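Ketosynthase (Streptomyces sp. MSC090213JE08, PDB 6KXD) forms, with a second ketosynthase-type chain, the ketosynthase/chain length factor pair of the ishigamide type II polyketide synthase and probably takes part in building its polyketide chain. Local coordinates at residues B[46-51]-B[63-68]; B[93-98]-B[162-167]; B[115-120]-B[172-177]; B[352-357]-B[368-373]. All coordinates share one frame; numbering follows the deposited sequence.

Interaction 1. Residues B[46-51]-B[63-68]; sequences AKTAVK and DVCTVP
Asp-63 meets Lys-51 where the two strands begin to part. Both residues sit on the same side of the pairing as a non-hydrogen-bonded antiparallel pair, and their side chains run alongside each other, pointing the same way. A bend about the CB-CG bond of the lysine (chi2 -64°) helps bring its ammonium group alongside the carboxylate: Lys-51 NZ reaches Asp-63 OD1 at 2.5 Å, a salt bridge modelled so short that its exact length is doubtful. A leucine in place of Asp-63 would probably leave the Lys-51 ammonium without its counter-charge and let that long, solvent-exposed chain swing away. Val-64 is the hydrogen-bonded partner of Val-50. Its N donates to Val-50 O at 2.7 Å and its O receives Val-50 N at 2.7 Å, both bonds nearly straight. Their beta-branched side chains, well suited to extended backbone, project to the other side from the salt bridge and touch lightly, Val-50 CG2 to Val-64 CG2 at 4.2 Å. Next, the small Cys-65 suits a close approach: its SG lies 3.7 Å from Ala-49 CA, while the nearby Thr-48 OG1 is hydrogen-bonded to Leu-324 O. The Thr-66 side chain crosses that of Val-50 at about a right angle, Thr-66 OG1 3.7 Å from Val-50 CG2. Backbone bonding of Cys-65 to Leu-229 ties this short antiparallel beta hairpin to strand 229-240 of the beta-ketoacyl synthase fold.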
# COMPACT_ATOMS: atom_id res chain seq x y z
N ALA B 46 6.71 24.11 -20.52
CA ALA B 46 6.79 23.45 -21.81
C ALA B 46 5.66 22.42 -21.94
O ALA B 46 5.20 21.87 -20.95
CB ALA B 46 8.15 22.79 -21.96
N LYS B 47 5.25 22.16 -23.20
CA LYS B 47 4.29 21.10 -23.54
C LYS B 47 5.06 19.79 -23.69
O LYS B 47 6.24 19.83 -23.91
CB LYS B 47 3.56 21.42 -24.84
CG LYS B 47 2.84 22.76 -24.83
CD LYS B 47 1.61 22.80 -25.70
CE LYS B 47 1.21 24.22 -26.06
NZ LYS B 47 -0.16 24.53 -25.59
N THR B 48 4.37 18.65 -23.57
CA THR B 48 5.03 17.33 -23.55
C THR B 48 4.29 16.30 -24.40
O THR B 48 4.82 15.22 -24.65
CB THR B 48 5.21 16.84 -22.10
OG1 THR B 48 3.95 16.50 -21.53
CG2 THR B 48 5.90 17.87 -21.24
N ALA B 49 3.08 16.63 -24.84
CA ALA B 49 2.26 15.73 -25.58
C ALA B 49 3.00 15.38 -26.87
O ALA B 49 3.60 16.22 -27.49
CB ALA B 49 0.90 16.34 -25.85
N VAL B 50 3.04 14.09 -27.19
CA VAL B 50 3.54 13.58 -28.45
C VAL B 50 2.52 12.56 -28.93
O VAL B 50 1.63 12.16 -28.17
CB VAL B 50 4.94 12.94 -28.32
CG1 VAL B 50 5.99 13.95 -27.88
CG2 VAL B 50 4.91 11.71 -27.40
N LYS B 51 2.68 12.17 -30.19
CA LYS B 51 1.94 11.12 -30.81
C LYS B 51 2.49 9.81 -30.27
O LYS B 51 3.70 9.64 -30.16
CB LYS B 51 2.08 11.23 -32.33
CG LYS B 51 1.30 12.39 -32.92
CD LYS B 51 -0.20 12.25 -32.75
CE LYS B 51 -0.99 13.35 -33.42
NZ LYS B 51 -2.07 13.85 -32.54
N ASP B 63 -2.58 10.96 -28.60
CA ASP B 63 -1.75 11.93 -27.94
C ASP B 63 -1.41 11.40 -26.54
O ASP B 63 -2.31 10.96 -25.80
CB ASP B 63 -2.45 13.28 -27.91
CG ASP B 63 -2.47 13.96 -29.27
OD1 ASP B 63 -1.60 13.61 -30.10
OD2 ASP B 63 -3.30 14.86 -29.47
N VAL B 64 -0.12 11.42 -26.20
CA VAL B 64 0.37 10.91 -24.92
C VAL B 64 1.55 11.77 -24.44
O VAL B 64 2.33 12.32 -25.22
CB VAL B 64 0.77 9.42 -24.98
CG1 VAL B 64 -0.40 8.51 -25.33
CG2 VAL B 64 1.94 9.16 -25.90
N CYS B 65 1.70 11.81 -23.11
CA CYS B 65 2.80 12.46 -22.50
C CYS B 65 3.70 11.39 -21.89
O CYS B 65 3.70 11.16 -20.67
CB CYS B 65 2.36 13.48 -21.46
SG CYS B 65 1.25 14.74 -22.14
N THR B 66 4.45 10.72 -22.76
CA THR B 66 5.39 9.72 -22.34
C THR B 66 6.71 10.42 -22.00
O THR B 66 6.98 11.57 -22.41
CB THR B 66 5.61 8.65 -23.44
OG1 THR B 66 5.70 9.38 -24.65
CG2 THR B 66 4.52 7.61 -23.54
N VAL B 67 7.55 9.68 -21.28
CA VAL B 67 8.91 10.10 -21.03
C VAL B 67 9.67 9.98 -22.36
O VAL B 67 9.80 8.90 -22.86
CB VAL B 67 9.59 9.24 -19.95
CG1 VAL B 67 10.97 9.75 -19.67
CG2 VAL B 67 8.80 9.22 -18.66
N PRO B 68 10.18 11.08 -22.93
CA PRO B 68 10.89 11.01 -24.21
C PRO B 68 12.26 10.34 -24.00
O PRO B 68 12.93 10.59 -22.99
CB PRO B 68 11.06 12.48 -24.57
CG PRO B 68 11.24 13.14 -23.22
CD PRO B 68 10.23 12.43 -22.34

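Interaction 2. Residues B[93-98]-B[162-167]; sequences VASDGL and AIRHDL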
# COMPACT_ATOMS: atom_id res chain seq x y z
N VAL B 93 15.16 4.51 -12.29
CA VAL B 93 15.89 5.60 -12.89
C VAL B 93 15.73 6.82 -12.00
O VAL B 93 16.69 7.49 -11.70
CB VAL B 93 15.45 5.89 -14.33
CG1 VAL B 93 16.18 7.15 -14.84
CG2 VAL B 93 15.75 4.71 -15.24
N ALA B 94 14.55 7.01 -11.44
CA ALA B 94 14.38 8.14 -10.58
C ALA B 94 15.25 7.99 -9.33
O ALA B 94 15.80 8.98 -8.81
CB ALA B 94 12.93 8.34 -10.22
N SER B 95 15.36 6.75 -8.80
CA SER B 95 16.10 6.50 -7.58
C SER B 95 17.57 6.86 -7.79
O SER B 95 18.18 7.32 -6.85
CB SER B 95 15.96 5.10 -7.04
OG SER B 95 16.59 4.12 -7.84
N ASP B 96 18.10 6.53 -8.96
CA ASP B 96 19.47 6.85 -9.31
C ASP B 96 19.69 8.36 -9.33
O ASP B 96 20.71 8.83 -8.81
CB ASP B 96 19.82 6.27 -10.68
CG ASP B 96 20.16 4.79 -10.63
OD1 ASP B 96 19.94 4.17 -9.58
OD2 ASP B 96 20.59 4.29 -11.69
N GLY B 97 18.74 9.11 -9.90
CA GLY B 97 18.81 10.59 -9.93
C GLY B 97 18.81 11.15 -8.52
O GLY B 97 19.43 12.17 -8.24
N LEU B 98 18.11 10.48 -7.61
CA LEU B 98 17.99 10.96 -6.27
C LEU B 98 19.26 10.67 -5.48
O LEU B 98 19.74 11.55 -4.82
CB LEU B 98 16.79 10.34 -5.59
CG LEU B 98 16.46 10.94 -4.24
CD1 LEU B 98 16.01 12.38 -4.43
CD2 LEU B 98 15.42 10.10 -3.53
N ALA B 162 15.05 -0.86 -3.40
CA ALA B 162 15.81 -1.33 -2.23
C ALA B 162 16.89 -2.32 -2.63
O ALA B 162 18.01 -2.24 -2.08
CB ALA B 162 14.88 -1.92 -1.22
N ILE B 163 16.59 -3.20 -3.59
CA ILE B 163 17.58 -4.18 -4.07
C ILE B 163 18.70 -3.39 -4.72
O ILE B 163 19.86 -3.60 -4.44
CB ILE B 163 16.98 -5.20 -5.05
CG1 ILE B 163 16.06 -6.15 -4.28
CG2 ILE B 163 18.05 -5.96 -5.85
CD1 ILE B 163 15.13 -6.89 -5.19
N ARG B 164 18.31 -2.43 -5.58
CA ARG B 164 19.23 -1.66 -6.37
C ARG B 164 20.22 -0.88 -5.48
O ARG B 164 21.37 -0.84 -5.80
CB ARG B 164 18.48 -0.71 -7.29
CG ARG B 164 19.40 0.05 -8.23
CD ARG B 164 18.60 0.81 -9.25
NE ARG B 164 19.43 1.46 -10.24
CZ ARG B 164 19.93 0.85 -11.28
NH1 ARG B 164 19.76 -0.46 -11.40
NH2 ARG B 164 20.64 1.53 -12.15
N HIS B 165 19.76 -0.27 -4.38
CA HIS B 165 20.55 0.64 -3.58
C HIS B 165 20.86 0.08 -2.20
O HIS B 165 21.23 0.84 -1.29
CB HIS B 165 19.85 1.98 -3.45
CG HIS B 165 19.73 2.62 -4.78
ND1 HIS B 165 20.85 3.11 -5.49
CD2 HIS B 165 18.66 2.83 -5.56
CE1 HIS B 165 20.45 3.57 -6.64
NE2 HIS B 165 19.09 3.39 -6.73
N ASP B 166 20.59 -1.22 -2.03
CA ASP B 166 20.80 -1.90 -0.79
C ASP B 166 20.13 -1.15 0.36
O ASP B 166 20.78 -0.74 1.36
CB ASP B 166 22.30 -2.11 -0.54
CG ASP B 166 22.56 -3.29 0.38
OD1 ASP B 166 21.58 -3.86 0.88
OD2 ASP B 166 23.73 -3.63 0.60
N LEU B 167 18.80 -0.99 0.27
CA LEU B 167 18.06 -0.34 1.30
C LEU B 167 17.29 -1.36 2.13
O LEU B 167 16.13 -1.71 1.85
CB LEU B 167 17.14 0.71 0.66
CG LEU B 167 17.84 1.72 -0.25
CD1 LEU B 167 16.84 2.61 -0.95
CD2 LEU B 167 18.81 2.61 0.52
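The CA atoms of Ser-95 and His-165, the nearest pair between the two backbones, stand 8.4 Å apart, so helix 86-99 and the end of helix 156-165 are bridged by side chains. This is a polar helix-helix contact of the beta-ketoacyl synthase fold, made just where a Schellman motif closes helix 156-165: Asp-166 takes positive phi and Leu-167 N bonds back to Ala-162 O. Arg-164 is long enough to span the gap. Its CG lies anti to the backbone N (chi1 -175°) and the chain stays extended to NE, carrying the guanidinium across to Asp-96. The grip is side-on and two-pronged: Arg-164 NE donates to Asp-96 OD1 and Arg-164 NH2 to Asp-96 OD2, each at 2.8 Å, with both oxygens close to the guanidinium plane. Carboxylate and guanidinium planes are tilted by 26°, yet the two bonds together restrict the rotation of both groups. Beside it the His-165 ring presents its edge to helix 86-99, while Arg-164 CG packs over one of its faces. Asp-96 OD1 meets that edge too, 3.0 Å from His-165 CE1. Ser-95 is small enough to let the ring approach, and its hydroxyl is also bonded to Leu-92 O within its own helix. His-165 NE2 donates to Ser-95 OG at 2.8 Å, the oxygen lying only 11° out of the ring plane.

Interaction 3. Residues B[115-120]-B[172-177]; sequences GVVLGI and TTVAGG
Val-116 and Thr-172 open a run of parallel-strand hydrogen bonds that joins strands 114-119 and 171-174. Thr-172 N donates to Val-116 O, Leu-118 N to Thr-172 O, Val-174 N to Leu-118 O and Ile-120 N to Val-174 O, the shifted pattern of parallel pairing, with short axes only 19° apart. A water donates to Val-116 O at 2.8 Å and also bonds Thr-172 OG1 at 2.7 Å, bridging the strands. Beta-branched residues suit such extended chains. Val-117 lies beside Thr-172, pointing the same way, with Val-117 CG2 4.0 Å from Thr-172 CB, and the same methyl reaches Val-174 CG1 at 4.2 Å. Just past the end of its strand, Ile-120 crosses Thr-173 at about a right angle, Ile-120 CD1 to Thr-173 CG2 at 3.7 Å. Ile-120 O then receives Gly-177 N at 3.1 Å, closing the turn. Gly-176 has backbone angles at which a CB would press on the preceding carbonyl, and Gly-177 has positive phi, so both positions favour glycine. In catalytic ketosynthases the corresponding segment probably leads to the nucleophilic cysteine. In the second shell, Tyr-187 OH further fixes the Thr-172 hydroxyl. Val-117 and Val-174 pack on helix 180-193, whereas Val-116, Leu-118 and Thr-173 face helix 156-165. Strand 199-206 pairs with the far edge of strand 114-119, and backbone bonds from Thr-173 and Ala-175 continue into the neighbouring chain, setting this buried pair at the dimer interface.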
# COMPACT_ATOMS: atom_id res chain seq x y z
N GLY B 115 14.31 4.75 4.80
CA GLY B 115 13.05 4.17 4.36
C GLY B 115 12.80 4.43 2.88
O GLY B 115 13.34 5.40 2.24
N VAL B 116 11.89 3.62 2.31
CA VAL B 116 11.42 3.83 0.98
C VAL B 116 9.90 3.75 1.04
O VAL B 116 9.41 2.76 1.58
CB VAL B 116 11.91 2.75 -0.01
CG1 VAL B 116 11.24 2.91 -1.37
CG2 VAL B 116 13.43 2.78 -0.15
N VAL B 117 9.21 4.78 0.52
CA VAL B 117 7.76 4.64 0.33
C VAL B 117 7.38 5.23 -1.03
O VAL B 117 7.70 6.38 -1.33
CB VAL B 117 6.94 5.23 1.48
CG1 VAL B 117 7.23 6.69 1.75
CG2 VAL B 117 5.45 5.01 1.24
N LEU B 118 6.70 4.41 -1.87
CA LEU B 118 6.31 4.77 -3.18
C LEU B 118 4.78 4.71 -3.29
O LEU B 118 4.19 3.74 -2.87
CB LEU B 118 6.91 3.81 -4.19
CG LEU B 118 6.78 4.22 -5.65
CD1 LEU B 118 7.57 5.49 -5.98
CD2 LEU B 118 7.22 3.09 -6.57
N GLY B 119 4.18 5.78 -3.81
CA GLY B 119 2.74 5.76 -4.14
C GLY B 119 2.49 5.31 -5.58
O GLY B 119 3.23 5.62 -6.55
N ILE B 120 1.39 4.58 -5.76
CA ILE B 120 1.00 4.02 -7.04
C ILE B 120 -0.51 4.19 -7.16
O ILE B 120 -1.14 4.59 -6.19
CB ILE B 120 1.38 2.54 -7.16
CG1 ILE B 120 0.71 1.70 -6.07
CG2 ILE B 120 2.89 2.39 -7.17
CD1 ILE B 120 0.84 0.18 -6.23
N THR B 172 7.82 0.43 1.74
CA THR B 172 6.40 0.45 1.69
C THR B 172 5.96 0.96 0.31
O THR B 172 6.60 1.77 -0.34
CB THR B 172 5.83 1.35 2.79
OG1 THR B 172 6.40 0.93 4.02
CG2 THR B 172 4.32 1.26 2.88
N THR B 173 4.80 0.46 -0.14
CA THR B 173 4.14 0.95 -1.29
C THR B 173 2.72 1.27 -0.86
O THR B 173 2.13 0.49 -0.07
CB THR B 173 4.12 -0.07 -2.44
OG1 THR B 173 5.49 -0.41 -2.63
CG2 THR B 173 3.55 0.47 -3.73
N VAL B 174 2.22 2.42 -1.30
CA VAL B 174 0.88 2.84 -0.94
C VAL B 174 0.19 3.18 -2.25
O VAL B 174 0.78 3.56 -3.21
CB VAL B 174 0.82 4.03 0.05
CG1 VAL B 174 1.43 3.66 1.39
CG2 VAL B 174 1.44 5.29 -0.54
N ALA B 175 -1.11 2.93 -2.30
CA ALA B 175 -1.85 3.22 -3.47
C ALA B 175 -2.49 4.59 -3.27
O ALA B 175 -2.05 5.34 -2.44
CB ALA B 175 -2.88 2.14 -3.71
N GLY B 176 -3.54 4.92 -4.03
CA GLY B 176 -4.19 6.20 -3.82
C GLY B 176 -4.22 7.04 -5.07
O GLY B 176 -4.81 8.12 -5.09
N GLY B 177 -3.55 6.59 -6.14
CA GLY B 177 -3.60 7.33 -7.37
C GLY B 177 -3.02 8.73 -7.22
O GLY B 177 -1.91 8.93 -6.74
O HOH W 1 8.59 2.51 4.23

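Interaction 4. Residues B[352-357]-B[368-373]; sequences GRIALV and VAVLRL
The Arg-372 guanidinium carries Ile-354 CD1 over the centre of one face, 3.4 Å above the plane, and meets Gly-352 O at its edge. Arg-372 NH1 donates to Gly-352 O at 3.0 Å, exactly in the guanidinium plane. Together they close the open end of an antiparallel beta hairpin, strands 354-360 and 365-373, in the thiolase-type fold. Bends at chi2 (127°) and chi3 (19°) fold the arginine chain back over the neighbouring strand. With an alanine in place of Arg-372, Gly-352 O is likely to lose this donor and Ile-354 CD1 its flat cover. Gly-352 itself has positive phi, which favours its residue type. Farther along, paired bonds link Ala-355 with Leu-371 and Val-357 with Ala-369. These four residues share one face of the hairpin, where Ala-355 and Val-357 rest on helix 332-344. On the other side Ile-354 CG2 meets Val-370 CG1 at 3.7 Å, and Val-370 and Val-368 pack on helix 265-280. Leu-356 adds its branch point to that layer, Leu-356 CG standing 3.7 Å from Val-368 CG1.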
# COMPACT_ATOMS: atom_id res chain seq x y z
N GLY B 352 11.88 30.97 2.03
CA GLY B 352 10.95 31.05 3.15
C GLY B 352 9.49 31.10 2.74
O GLY B 352 8.66 31.28 3.62
N ARG B 353 9.17 30.93 1.44
CA ARG B 353 7.79 31.10 1.00
C ARG B 353 7.00 29.81 1.23
O ARG B 353 7.54 28.74 1.20
CB ARG B 353 7.73 31.51 -0.47
CG ARG B 353 8.29 32.89 -0.76
CD ARG B 353 7.57 34.01 -0.04
NE ARG B 353 8.24 35.26 -0.42
CZ ARG B 353 7.75 36.18 -1.25
NH1 ARG B 353 6.46 36.45 -1.25
NH2 ARG B 353 8.57 36.81 -2.08
N ILE B 354 5.68 29.94 1.39
CA ILE B 354 4.80 28.81 1.55
C ILE B 354 4.31 28.32 0.19
O ILE B 354 3.92 29.09 -0.72
CB ILE B 354 3.62 29.17 2.47
CG1 ILE B 354 4.08 29.47 3.89
CG2 ILE B 354 2.57 28.05 2.48
CD1 ILE B 354 4.61 28.25 4.61
N ALA B 355 4.30 26.99 0.04
CA ALA B 355 3.70 26.38 -1.09
C ALA B 355 2.66 25.35 -0.61
O ALA B 355 2.77 24.72 0.40
CB ALA B 355 4.73 25.73 -1.96
N LEU B 356 1.63 25.21 -1.41
CA LEU B 356 0.53 24.31 -1.16
C LEU B 356 0.37 23.43 -2.40
O LEU B 356 0.30 23.96 -3.53
CB LEU B 356 -0.75 25.10 -0.94
CG LEU B 356 -1.98 24.31 -0.49
CD1 LEU B 356 -2.88 25.18 0.36
CD2 LEU B 356 -2.77 23.84 -1.69
N VAL B 357 0.30 22.12 -2.20
CA VAL B 357 0.02 21.19 -3.30
C VAL B 357 -1.24 20.42 -2.92
O VAL B 357 -1.45 20.12 -1.79
CB VAL B 357 1.20 20.25 -3.59
CG1 VAL B 357 2.45 21.04 -3.89
CG2 VAL B 357 1.45 19.24 -2.51
N VAL B 368 -3.70 17.49 0.73
CA VAL B 368 -3.08 18.73 0.61
C VAL B 368 -1.80 18.70 1.42
O VAL B 368 -1.81 18.18 2.51
CB VAL B 368 -4.00 19.86 1.09
CG1 VAL B 368 -3.25 21.18 1.12
CG2 VAL B 368 -5.25 19.98 0.24
N ALA B 369 -0.72 19.24 0.83
CA ALA B 369 0.49 19.45 1.59
C ALA B 369 0.85 20.93 1.57
O ALA B 369 0.82 21.58 0.51
CB ALA B 369 1.64 18.60 1.09
N VAL B 370 1.35 21.39 2.72
CA VAL B 370 1.87 22.76 2.86
C VAL B 370 3.37 22.68 3.13
O VAL B 370 3.82 21.93 4.01
CB VAL B 370 1.12 23.51 3.97
CG1 VAL B 370 1.67 24.91 4.19
CG2 VAL B 370 -0.35 23.57 3.67
N LEU B 371 4.15 23.34 2.28
CA LEU B 371 5.62 23.31 2.37
C LEU B 371 6.11 24.72 2.66
O LEU B 371 5.51 25.68 2.22
CB LEU B 371 6.22 22.90 1.04
CG LEU B 371 5.67 21.59 0.45
CD1 LEU B 371 6.28 21.35 -0.92
CD2 LEU B 371 5.95 20.42 1.35
N ARG B 372 7.25 24.82 3.33
CA ARG B 372 7.95 26.08 3.39
C ARG B 372 9.24 25.93 2.59
O ARG B 372 10.03 25.00 2.91
CB ARG B 372 8.20 26.42 4.85
CG ARG B 372 9.32 27.44 5.01
CD ARG B 372 8.99 28.67 5.82
NE ARG B 372 7.85 28.62 6.72
CZ ARG B 372 6.94 29.59 6.81
NH1 ARG B 372 6.94 30.59 5.93
NH2 ARG B 372 6.02 29.53 7.76
N LEU B 373 9.41 26.81 1.59
CA LEU B 373 10.57 26.74 0.69
C LEU B 373 11.74 27.32 1.49
O LEU B 373 11.58 28.29 2.24
CB LEU B 373 10.28 27.43 -0.64
CG LEU B 373 9.02 26.91 -1.34
CD1 LEU B 373 8.67 27.72 -2.56
CD2 LEU B 373 9.19 25.44 -1.69

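In the fold
Interaction 1 comes first along the chain, interactions 2 and 3 interleave, and interaction 4 closes the sequence as a C-terminal hairpin. The first three belong to the N-terminal beta-ketoacyl synthase domain. Interactions 2 and 3 have centres about 15 Å apart and touch where Leu-167 CD1 packs on Val-116 CG2 at 3.5 Å; helix 86-99 precedes strand 114-119, and helix 156-165 precedes strand 171-174, so helix pairing and strand pairing are coupled. The centre of interaction 3 lies about 9 Å from that of the chain, making it the most central contact; those of interactions 1, 2 and 4 lie about 16 to 17 Å out. Interactions 2 and 3 both adjoin the partner chain.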